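Local structure of synaptic vesicle membrane protein VAT-1 homolog-like (Homo sapiens, 4A27) at residues A[124-133]-A[276-284]; A[205-216]-A[227-238]. The protein probably acts as an oxidoreductase of the quinone oxidoreductase branch of the zinc-containing alcohol dehydrogenase family, though its own substrate and reaction remain unspecified. All blocks are in the same frame, centred on the assembly; numbering follows the deposited sequence.

Interaction 1: A[124-133]-A[276-284]; sequences PMNFVTAYVM and AGFSLLNLL
The ring of F278 is the main bump of this contact, and helix 124-133 offers it a hollow lined by T129, V132 and M133. Its CE1 meets V132 CG1 at 3.5 Å, its CD2 lies 3.9 Å from M133 CG, and its CE2 comes within 3.9 Å of T129 CA, so the ring reaches the helix backbone itself. With CG anti to the backbone N (chi1 -177°), the phenyl group is carried straight from the strand into this hollow. An alanine in place of F278 would probably leave a gap between the strand and T129, V132 and M133, and remove most of the strand's hold on the helix. Helix 124-133 here flanks strand 276-278, the last strand of a Rossmann-type parallel sheet within this chain; their axes run nearly antiparallel (160°) and 10.5 Å apart. The short helix 280-284 that follows crosses helix 124-133 at 89°, and L280, pointing at helix 124-133, fills a second hollow one turn nearer the helix start. There L280 CD2 sits 3.8 Å from V128 CG1 and 3.6 Å from T129 OG1. That hydroxyl donates within its own helix to M125 O at 2.7 Å, from the opposite face of the carbonyl to T129 N, so the proton of the hydroxyl that L280 touches is already used inside the helix. At the outer end the bent chain of M125 brings SD to 3.9 Å from L281 CD2, the two side chains crossing at about a right angle.

Interaction 2: A[205-216]-A[227-238]; sequences SAEGVDIVLDCL and LLKPLGTYILYG. With EDO (1,2-ethanediol), chain C.
Two neighbouring parallel strands of the Rossmann sheet, 209-215 and 232-237, meet here, pairing I211 with T233 through C215 with Y237; an outlying bridge joins V209 to L228. The regular bonds pass from T233 N to D210 O, V212 N to T233 O, I235 N to V212 O, D214 N to I235 O and Y237 N to D214 O. Both chains turn a corner at the same level, at D210 and at the type II turn K229-G232. There the extended K229 chain runs beside E207 and delivers NZ to D210 OD2, a 2.8 Å salt bridge on the syn side but 33° out of the carboxylate plane. D210 OD2 also accepts from S145 N, while water 1 donates to D210 OD1 and P230 O, so OD2 takes two donors and OD1 a water.

On the sheet face of V212 and D214, V212 CG1 packs 3.6 Å from Y234 CD1. Beyond it D214 OD2 and Y234 OH are only 2.4 Å apart; a hydrogen bond from Y234 OH is modelled, though at that length its geometry is doubtful. The other face carries L213 CD2 alongside I235 CD1 at 3.8 Å, then the Y237 ring, whose CG lies between the backbone N and the carbonyl carbon (chi1 70°), which brings the ring across to C215. C215 CB stands over its face, 3.9 Å from the ring centroid and 26° off the normal, a CH-pi contact. Y237 OH donates to water 2 at 2.6 Å, and that water donates on to L213 O. M133 of helix 124-137 covers L213, I235 and Y237. Parallel strands in the order 3-2-1-4-5-6, with these two as the fourth and fifth, are the signature of the nucleotide-binding Rossmann fold.

Overall arrangement
From the N terminus the chain reaches helix 124-137 first, whose partner 276-284 follows only after some 140 further residues. Interaction 1 therefore closes a long loop, and interaction 2, between 205-216 and 227-238, is nested inside it, closing a far shorter one. Their centres lie about 17 Å apart, yet they touch: A276 N and F278 N probably donate to Y234 O and L236 O, both at 2.9 Å, making strands 232-237 and 274-278 neighbours. Interaction 2 thus joins two strands inside the sheet, while interaction 1 binds the next strand to a flanking helix. At A276 the sheet continues by antiparallel pairing into the second subunit.

Interaction 1: A[124-133]-A[276-284]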
loop_
_atom_site.group_PDB
_atom_site.type_symbol
_atom_site.label_atom_id
_atom_site.label_comp_id
_atom_site.label_asym_id
_atom_site.label_seq_id
_atom_site.Cartn_x
_atom_site.Cartn_y
_atom_site.Cartn_z
ATOM N N PRO A 124 9.558 21.637 0.685
ATOM C CA PRO A 124 8.524 20.884 1.425
ATOM C C PRO A 124 7.412 20.218 0.629
ATOM O O PRO A 124 7.205 19.026 0.775
ATOM C CB PRO A 124 7.893 21.929 2.375
ATOM C CG PRO A 124 8.542 23.195 2.095
ATOM C CD PRO A 124 9.396 23.091 0.888
ATOM N N MET A 125 6.679 20.950 -0.196
ATOM C CA MET A 125 5.579 20.317 -0.919
ATOM C C MET A 125 6.074 19.146 -1.755
ATOM O O MET A 125 5.572 18.022 -1.605
ATOM C CB MET A 125 4.825 21.317 -1.791
ATOM C CG MET A 125 3.918 22.279 -1.008
ATOM S SD MET A 125 2.401 21.495 -0.395
ATOM C CE MET A 125 1.412 21.673 -1.898
ATOM N N ASN A 126 7.037 19.412 -2.647
ATOM C CA ASN A 126 7.453 18.408 -3.607
ATOM C C ASN A 126 8.122 17.222 -2.937
ATOM O O ASN A 126 7.797 16.053 -3.263
ATOM C CB ASN A 126 8.339 18.971 -4.712
ATOM C CG ASN A 126 7.607 19.946 -5.642
ATOM O OD1 ASN A 126 6.390 20.006 -5.666
ATOM N ND2 ASN A 126 8.363 20.708 -6.412
ATOM N N PHE A 127 9.057 17.476 -2.025
ATOM C CA PHE A 127 9.821 16.380 -1.469
ATOM C C PHE A 127 9.047 15.575 -0.420
ATOM O O PHE A 127 9.206 14.347 -0.351
ATOM C CB PHE A 127 11.193 16.818 -0.956
ATOM C CG PHE A 127 12.204 16.982 -2.060
ATOM C CD1 PHE A 127 12.213 18.136 -2.843
ATOM C CD2 PHE A 127 13.113 15.964 -2.347
ATOM C CE1 PHE A 127 13.113 18.269 -3.910
ATOM C CE2 PHE A 127 14.029 16.094 -3.409
ATOM C CZ PHE A 127 14.020 17.263 -4.182
ATOM N N VAL A 128 8.187 16.224 0.370
ATOM C CA VAL A 128 7.386 15.472 1.319
ATOM C C VAL A 128 6.389 14.601 0.522
ATOM O O VAL A 128 6.157 13.459 0.857
ATOM C CB VAL A 128 6.648 16.388 2.366
ATOM C CG1 VAL A 128 5.708 15.602 3.196
ATOM C CG2 VAL A 128 7.663 17.117 3.298
ATOM N N THR A 129 5.805 15.134 -0.540
ATOM C CA THR A 129 4.857 14.349 -1.324
ATOM C C THR A 129 5.539 13.092 -1.857
ATOM O O THR A 129 5.041 11.979 -1.747
ATOM C CB THR A 129 4.290 15.209 -2.473
ATOM O OG1 THR A 129 3.540 16.276 -1.906
ATOM C CG2 THR A 129 3.409 14.408 -3.447
ATOM N N ALA A 130 6.680 13.300 -2.466
ATOM C CA ALA A 130 7.476 12.234 -3.040
ATOM C C ALA A 130 7.810 11.190 -1.998
ATOM O O ALA A 130 7.637 10.001 -2.207
ATOM C CB ALA A 130 8.764 12.832 -3.634
ATOM N N TYR A 131 8.230 11.640 -0.836
ATOM C CA TYR A 131 8.703 10.724 0.178
ATOM C C TYR A 131 7.528 9.908 0.708
ATOM O O TYR A 131 7.612 8.665 0.868
ATOM C CB TYR A 131 9.376 11.485 1.324
ATOM C CG TYR A 131 10.093 10.603 2.259
ATOM C CD1 TYR A 131 9.434 9.927 3.269
ATOM C CD2 TYR A 131 11.456 10.387 2.112
ATOM C CE1 TYR A 131 10.134 9.056 4.125
ATOM C CE2 TYR A 131 12.127 9.548 2.947
ATOM C CZ TYR A 131 11.466 8.875 3.960
ATOM O OH TYR A 131 12.206 8.045 4.816
ATOM N N VAL A 132 6.419 10.591 0.958
ATOM C CA VAL A 132 5.318 9.926 1.586
ATOM C C VAL A 132 4.735 8.887 0.639
ATOM O O VAL A 132 4.359 7.774 1.082
ATOM C CB VAL A 132 4.257 10.895 2.110
ATOM C CG1 VAL A 132 3.116 10.096 2.651
ATOM C CG2 VAL A 132 4.833 11.791 3.225
ATOM N N MET A 133 4.662 9.221 -0.650
ATOM C CA MET A 133 4.132 8.263 -1.615
ATOM C C MET A 133 4.978 7.016 -1.733
ATOM O O MET A 133 4.435 5.914 -1.855
ATOM C CB MET A 133 3.954 8.903 -2.977
ATOM C CG MET A 133 2.878 9.983 -3.002
ATOM S SD MET A 133 2.462 10.536 -4.703
ATOM C CE MET A 133 4.135 11.083 -5.204
ATOM N N ALA A 276 -4.339 3.910 -4.413
ATOM C CA ALA A 276 -4.257 4.876 -3.344
ATOM C C ALA A 276 -4.434 6.284 -3.893
ATOM O O ALA A 276 -4.155 6.557 -5.061
ATOM C CB ALA A 276 -2.912 4.777 -2.659
ATOM N N GLY A 277 -4.842 7.190 -3.016
ATOM C CA GLY A 277 -4.884 8.584 -3.336
ATOM C C GLY A 277 -4.092 9.288 -2.284
ATOM O O GLY A 277 -4.040 8.826 -1.158
ATOM N N PHE A 278 -3.472 10.411 -2.654
ATOM C CA PHE A 278 -2.664 11.164 -1.722
ATOM C C PHE A 278 -2.800 12.697 -1.883
ATOM O O PHE A 278 -2.631 13.218 -2.981
ATOM C CB PHE A 278 -1.215 10.782 -1.825
ATOM C CG PHE A 278 -0.354 11.484 -0.817
ATOM C CD1 PHE A 278 -0.499 11.207 0.546
ATOM C CD2 PHE A 278 0.526 12.480 -1.207
ATOM C CE1 PHE A 278 0.282 11.885 1.500
ATOM C CE2 PHE A 278 1.308 13.152 -0.265
ATOM C CZ PHE A 278 1.181 12.859 1.095
ATOM N N SER A 279 -3.114 13.379 -0.773
ATOM C CA SER A 279 -3.236 14.851 -0.689
ATOM C C SER A 279 -2.491 15.319 0.528
ATOM O O SER A 279 -2.951 15.111 1.663
ATOM C CB SER A 279 -4.693 15.252 -0.515
ATOM O OG SER A 279 -4.759 16.596 -0.032
ATOM N N LEU A 280 -1.305 15.883 0.337
ATOM C CA LEU A 280 -0.523 16.348 1.468
ATOM C C LEU A 280 -1.261 17.441 2.281
ATOM O O LEU A 280 -1.172 17.462 3.502
ATOM C CB LEU A 280 0.839 16.868 1.001
ATOM C CG LEU A 280 1.785 17.452 2.045
ATOM C CD1 LEU A 280 1.906 16.503 3.256
ATOM C CD2 LEU A 280 3.194 17.736 1.400
ATOM N N LEU A 281 -1.901 18.380 1.604
ATOM C CA LEU A 281 -2.549 19.495 2.294
ATOM C C LEU A 281 -3.622 18.997 3.254
ATOM O O LEU A 281 -3.660 19.427 4.418
ATOM C CB LEU A 281 -3.108 20.535 1.312
ATOM C CG LEU A 281 -1.979 21.309 0.621
ATOM C CD1 LEU A 281 -2.552 22.278 -0.318
ATOM C CD2 LEU A 281 -0.985 22.042 1.562
ATOM N N ASN A 282 -4.440 18.061 2.796
ATOM C CA ASN A 282 -5.448 17.443 3.663
ATOM C C ASN A 282 -4.862 16.711 4.839
ATOM O O ASN A 282 -5.416 16.780 5.938
ATOM C CB ASN A 282 -6.313 16.464 2.900
ATOM C CG ASN A 282 -7.268 17.145 1.973
ATOM O OD1 ASN A 282 -7.363 18.379 1.946
ATOM N ND2 ASN A 282 -7.961 16.351 1.170
ATOM N N LEU A 283 -3.746 16.022 4.613
ATOM C CA LEU A 283 -3.048 15.315 5.676
ATOM C C LEU A 283 -2.599 16.291 6.747
ATOM O O LEU A 283 -2.708 15.995 7.938
ATOM C CB LEU A 283 -1.831 14.555 5.116
ATOM C CG LEU A 283 -1.202 13.423 5.919
ATOM C CD1 LEU A 283 -2.240 12.343 6.283
ATOM C CD2 LEU A 283 -0.038 12.780 5.122
ATOM N N LEU A 284 -2.120 17.461 6.307
ATOM C CA LEU A 284 -1.633 18.507 7.191
ATOM C C LEU A 284 -2.739 19.252 7.979
ATOM O O LEU A 284 -2.678 19.339 9.199
ATOM C CB LEU A 284 -0.847 19.544 6.411
ATOM C CG LEU A 284 0.509 19.068 5.914
ATOM C CD1 LEU A 284 1.014 20.019 4.835
ATOM C CD2 LEU A 284 1.487 18.922 7.071
#

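Interaction 2: A[205-216]-A[227-238]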
loop_
_atom_site.group_PDB
_atom_site.type_symbol
_atom_site.label_atom_id
_atom_site.label_comp_id
_atom_site.label_asym_id
_atom_site.label_seq_id
_atom_site.Cartn_x
_atom_site.Cartn_y
_atom_site.Cartn_z
ATOM N N SER A 205 10.465 -4.077 -19.473
ATOM C CA SER A 205 9.977 -4.848 -18.345
ATOM C C SER A 205 8.592 -5.381 -18.691
ATOM O O SER A 205 7.588 -4.691 -18.502
ATOM C CB SER A 205 9.932 -3.974 -17.090
ATOM O OG SER A 205 9.495 -4.702 -15.973
ATOM N N ALA A 206 8.557 -6.609 -19.212
ATOM C CA ALA A 206 7.327 -7.223 -19.733
ATOM C C ALA A 206 6.157 -7.136 -18.753
ATOM O O ALA A 206 5.029 -6.777 -19.133
ATOM C CB ALA A 206 7.590 -8.678 -20.111
ATOM N N GLU A 207 6.457 -7.445 -17.498
ATOM C CA GLU A 207 5.498 -7.446 -16.387
ATOM C C GLU A 207 5.006 -6.038 -15.958
ATOM O O GLU A 207 3.944 -5.891 -15.349
ATOM C CB GLU A 207 6.168 -8.181 -15.206
ATOM C CG GLU A 207 7.365 -7.422 -14.528
ATOM C CD GLU A 207 8.711 -7.626 -15.230
ATOM O OE1 GLU A 207 8.793 -7.459 -16.461
ATOM O OE2 GLU A 207 9.699 -7.938 -14.542
ATOM N N GLY A 208 5.805 -5.024 -16.265
ATOM C CA GLY A 208 5.465 -3.634 -15.968
ATOM C C GLY A 208 6.248 -3.117 -14.773
ATOM O O GLY A 208 7.450 -3.447 -14.614
ATOM N N VAL A 209 5.568 -2.334 -13.916
ATOM C CA VAL A 209 6.232 -1.735 -12.753
ATOM C C VAL A 209 5.548 -2.021 -11.409
ATOM O O VAL A 209 4.363 -2.366 -11.341
ATOM C CB VAL A 209 6.385 -0.198 -12.935
ATOM C CG1 VAL A 209 7.331 0.119 -14.099
ATOM C CG2 VAL A 209 5.023 0.419 -13.158
ATOM N N ASP A 210 6.323 -1.843 -10.339
ATOM C CA ASP A 210 5.831 -1.984 -8.990
ATOM C C ASP A 210 4.995 -0.807 -8.525
ATOM O O ASP A 210 4.025 -1.002 -7.770
ATOM C CB ASP A 210 7.011 -2.149 -8.029
ATOM C CG ASP A 210 7.819 -3.392 -8.328
ATOM O OD1 ASP A 210 7.307 -4.478 -8.007
ATOM O OD2 ASP A 210 8.923 -3.288 -8.922
ATOM N N ILE A 211 5.362 0.407 -8.963
ATOM C CA ILE A 211 4.677 1.611 -8.521
ATOM C C ILE A 211 4.422 2.545 -9.693
ATOM O O ILE A 211 5.355 2.876 -10.459
ATOM C CB ILE A 211 5.491 2.386 -7.495
ATOM C CG1 ILE A 211 5.848 1.537 -6.272
ATOM C CG2 ILE A 211 4.761 3.726 -7.114
ATOM C CD1 ILE A 211 6.875 2.258 -5.373
ATOM N N VAL A 212 3.172 2.991 -9.828
ATOM C CA VAL A 212 2.853 4.043 -10.778
ATOM C C VAL A 212 2.406 5.288 -9.994
ATOM O O VAL A 212 1.512 5.169 -9.149
ATOM C CB VAL A 212 1.752 3.642 -11.782
ATOM C CG1 VAL A 212 1.432 4.860 -12.722
ATOM C CG2 VAL A 212 2.179 2.425 -12.634
ATOM N N LEU A 213 3.012 6.446 -10.306
ATOM C CA LEU A 213 2.683 7.727 -9.696
ATOM C C LEU A 213 2.107 8.662 -10.731
ATOM O O LEU A 213 2.779 9.055 -11.704
ATOM C CB LEU A 213 3.895 8.383 -9.088
ATOM C CG LEU A 213 4.663 7.527 -8.109
ATOM C CD1 LEU A 213 5.967 8.193 -7.757
ATOM C CD2 LEU A 213 3.751 7.270 -6.880
ATOM N N ASP A 214 0.842 9.021 -10.529
ATOM C CA ASP A 214 0.093 9.730 -11.541
ATOM C C ASP A 214 -0.598 10.963 -10.977
ATOM O O ASP A 214 -1.481 10.856 -10.104
ATOM C CB ASP A 214 -0.982 8.792 -12.093
ATOM C CG ASP A 214 -1.581 9.300 -13.398
ATOM O OD1 ASP A 214 -1.013 10.243 -14.004
ATOM O OD2 ASP A 214 -2.589 8.715 -13.830
ATOM N N CYS A 215 -0.260 12.139 -11.498
ATOM C CA CYS A 215 -0.795 13.374 -10.906
ATOM C C CYS A 215 -2.197 13.699 -11.400
ATOM O O CYS A 215 -2.660 13.160 -12.404
ATOM C CB CYS A 215 0.167 14.565 -11.094
ATOM S SG CYS A 215 0.238 15.259 -12.747
ATOM N N LEU A 216 -2.856 14.571 -10.640
ATOM C CA LEU A 216 -4.136 15.171 -11.004
ATOM C C LEU A 216 -3.928 16.269 -12.038
ATOM O O LEU A 216 -4.896 16.748 -12.622
ATOM C CB LEU A 216 -4.850 15.767 -9.773
ATOM C CG LEU A 216 -5.979 14.938 -9.171
ATOM C CD1 LEU A 216 -5.418 13.746 -8.369
ATOM C CD2 LEU A 216 -6.870 15.848 -8.315
ATOM N N LEU A 227 -0.426 -1.097 -16.237
ATOM C CA LEU A 227 1.027 -1.065 -16.155
ATOM C C LEU A 227 1.589 -1.817 -14.905
ATOM O O LEU A 227 2.776 -2.115 -14.819
ATOM C CB LEU A 227 1.452 0.408 -16.106
ATOM C CG LEU A 227 1.606 1.296 -17.335
ATOM C CD1 LEU A 227 3.026 1.154 -17.910
ATOM C CD2 LEU A 227 0.503 1.011 -18.362
ATOM N N LEU A 228 0.749 -2.090 -13.925
ATOM C CA LEU A 228 1.239 -2.634 -12.629
ATOM C C LEU A 228 1.562 -4.124 -12.593
ATOM O O LEU A 228 0.760 -4.961 -13.028
ATOM C CB LEU A 228 0.197 -2.381 -11.545
ATOM C CG LEU A 228 0.017 -0.955 -11.089
ATOM C CD1 LEU A 228 -1.294 -0.910 -10.281
ATOM C CD2 LEU A 228 1.228 -0.483 -10.277
ATOM N N LYS A 229 2.737 -4.469 -12.057
ATOM C CA LYS A 229 3.023 -5.839 -11.680
ATOM C C LYS A 229 1.979 -6.299 -10.621
ATOM O O LYS A 229 1.269 -5.478 -10.059
ATOM C CB LYS A 229 4.429 -5.956 -11.068
ATOM C CG LYS A 229 5.618 -5.735 -11.986
ATOM C CD LYS A 229 6.901 -6.130 -11.226
ATOM C CE LYS A 229 8.172 -5.463 -11.785
ATOM N NZ LYS A 229 9.267 -5.374 -10.717
ATOM N N PRO A 230 1.856 -7.631 -10.375
ATOM C CA PRO A 230 1.118 -8.108 -9.227
ATOM C C PRO A 230 1.680 -7.529 -7.928
ATOM O O PRO A 230 2.903 -7.405 -7.783
ATOM C CB PRO A 230 1.340 -9.649 -9.257
ATOM C CG PRO A 230 1.730 -9.956 -10.656
ATOM C CD PRO A 230 2.437 -8.733 -11.167
ATOM N N LEU A 231 0.779 -7.206 -7.007
ATOM C CA LEU A 231 1.063 -6.490 -5.758
ATOM C C LEU A 231 1.538 -5.059 -5.981
ATOM O O LEU A 231 1.994 -4.445 -5.078
ATOM C CB LEU A 231 2.076 -7.240 -4.883
ATOM C CG LEU A 231 1.589 -8.666 -4.557
ATOM C CD1 LEU A 231 2.594 -9.430 -3.699
ATOM C CD2 LEU A 231 0.216 -8.572 -3.875
ATOM N N GLY A 232 1.438 -4.541 -7.189
ATOM C CA GLY A 232 1.820 -3.158 -7.427
ATOM C C GLY A 232 0.826 -2.132 -6.912
ATOM O O GLY A 232 -0.341 -2.449 -6.688
ATOM N N THR A 233 1.280 -0.873 -6.818
ATOM C CA THR A 233 0.499 0.244 -6.223
ATOM C C THR A 233 0.413 1.404 -7.208
ATOM O O THR A 233 1.422 1.872 -7.727
ATOM C CB THR A 233 1.163 0.803 -4.956
ATOM O OG1 THR A 233 1.368 -0.252 -4.006
ATOM C CG2 THR A 233 0.304 1.896 -4.328
ATOM N N TYR A 234 -0.807 1.810 -7.507
ATOM C CA TYR A 234 -1.060 2.992 -8.291
ATOM C C TYR A 234 -1.488 4.106 -7.325
ATOM O O TYR A 234 -2.383 3.895 -6.517
ATOM C CB TYR A 234 -2.145 2.669 -9.332
ATOM C CG TYR A 234 -2.535 3.814 -10.217
ATOM C CD1 TYR A 234 -1.850 4.089 -11.389
ATOM C CD2 TYR A 234 -3.636 4.583 -9.906
ATOM C CE1 TYR A 234 -2.228 5.135 -12.201
ATOM C CE2 TYR A 234 -4.033 5.608 -10.717
ATOM C CZ TYR A 234 -3.322 5.891 -11.854
ATOM O OH TYR A 234 -3.735 6.936 -12.635
ATOM N N ILE A 235 -0.849 5.273 -7.419
ATOM C CA ILE A 235 -1.081 6.387 -6.527
ATOM C C ILE A 235 -1.452 7.611 -7.340
ATOM O O ILE A 235 -0.690 8.067 -8.235
ATOM C CB ILE A 235 0.182 6.665 -5.634
ATOM C CG1 ILE A 235 0.628 5.391 -4.953
ATOM C CG2 ILE A 235 -0.107 7.706 -4.514
ATOM C CD1 ILE A 235 1.907 5.553 -4.031
ATOM N N LEU A 236 -2.670 8.097 -7.087
ATOM C CA LEU A 236 -3.149 9.334 -7.663
ATOM C C LEU A 236 -2.934 10.479 -6.677
ATOM O O LEU A 236 -3.415 10.448 -5.540
ATOM C CB LEU A 236 -4.627 9.218 -8.015
ATOM C CG LEU A 236 -5.148 10.386 -8.854
ATOM C CD1 LEU A 236 -4.491 10.407 -10.245
ATOM C CD2 LEU A 236 -6.651 10.298 -8.989
ATOM N N TYR A 237 -2.211 11.497 -7.107
ATOM C CA TYR A 237 -1.955 12.633 -6.240
ATOM C C TYR A 237 -2.170 13.954 -6.949
ATOM O O TYR A 237 -2.345 13.984 -8.170
ATOM C CB TYR A 237 -0.532 12.561 -5.747
ATOM C CG TYR A 237 0.512 12.837 -6.811
ATOM C CD1 TYR A 237 0.972 11.817 -7.647
ATOM C CD2 TYR A 237 1.036 14.097 -6.976
ATOM C CE1 TYR A 237 1.961 12.051 -8.575
ATOM C CE2 TYR A 237 1.987 14.356 -7.924
ATOM C CZ TYR A 237 2.463 13.317 -8.696
ATOM O OH TYR A 237 3.413 13.555 -9.623
ATOM N N GLY A 238 -2.062 15.042 -6.190
ATOM C CA GLY A 238 -2.514 16.366 -6.641
ATOM C C GLY A 238 -1.614 16.985 -7.688
ATOM O O GLY A 238 -1.759 18.157 -8.028
HETATM C C1 EDO C . 4.677 -2.168 -4.088
HETATM O O1 EDO C . 3.301 -2.230 -4.507
HETATM C C2 EDO C . 4.853 -1.014 -3.126
HETATM O O2 EDO C . 5.374 -1.426 -1.847
HETATM O O HOH W 1 4.586 -5.164 -7.145
HETATM O O HOH W 2 4.030 11.665 -11.356
#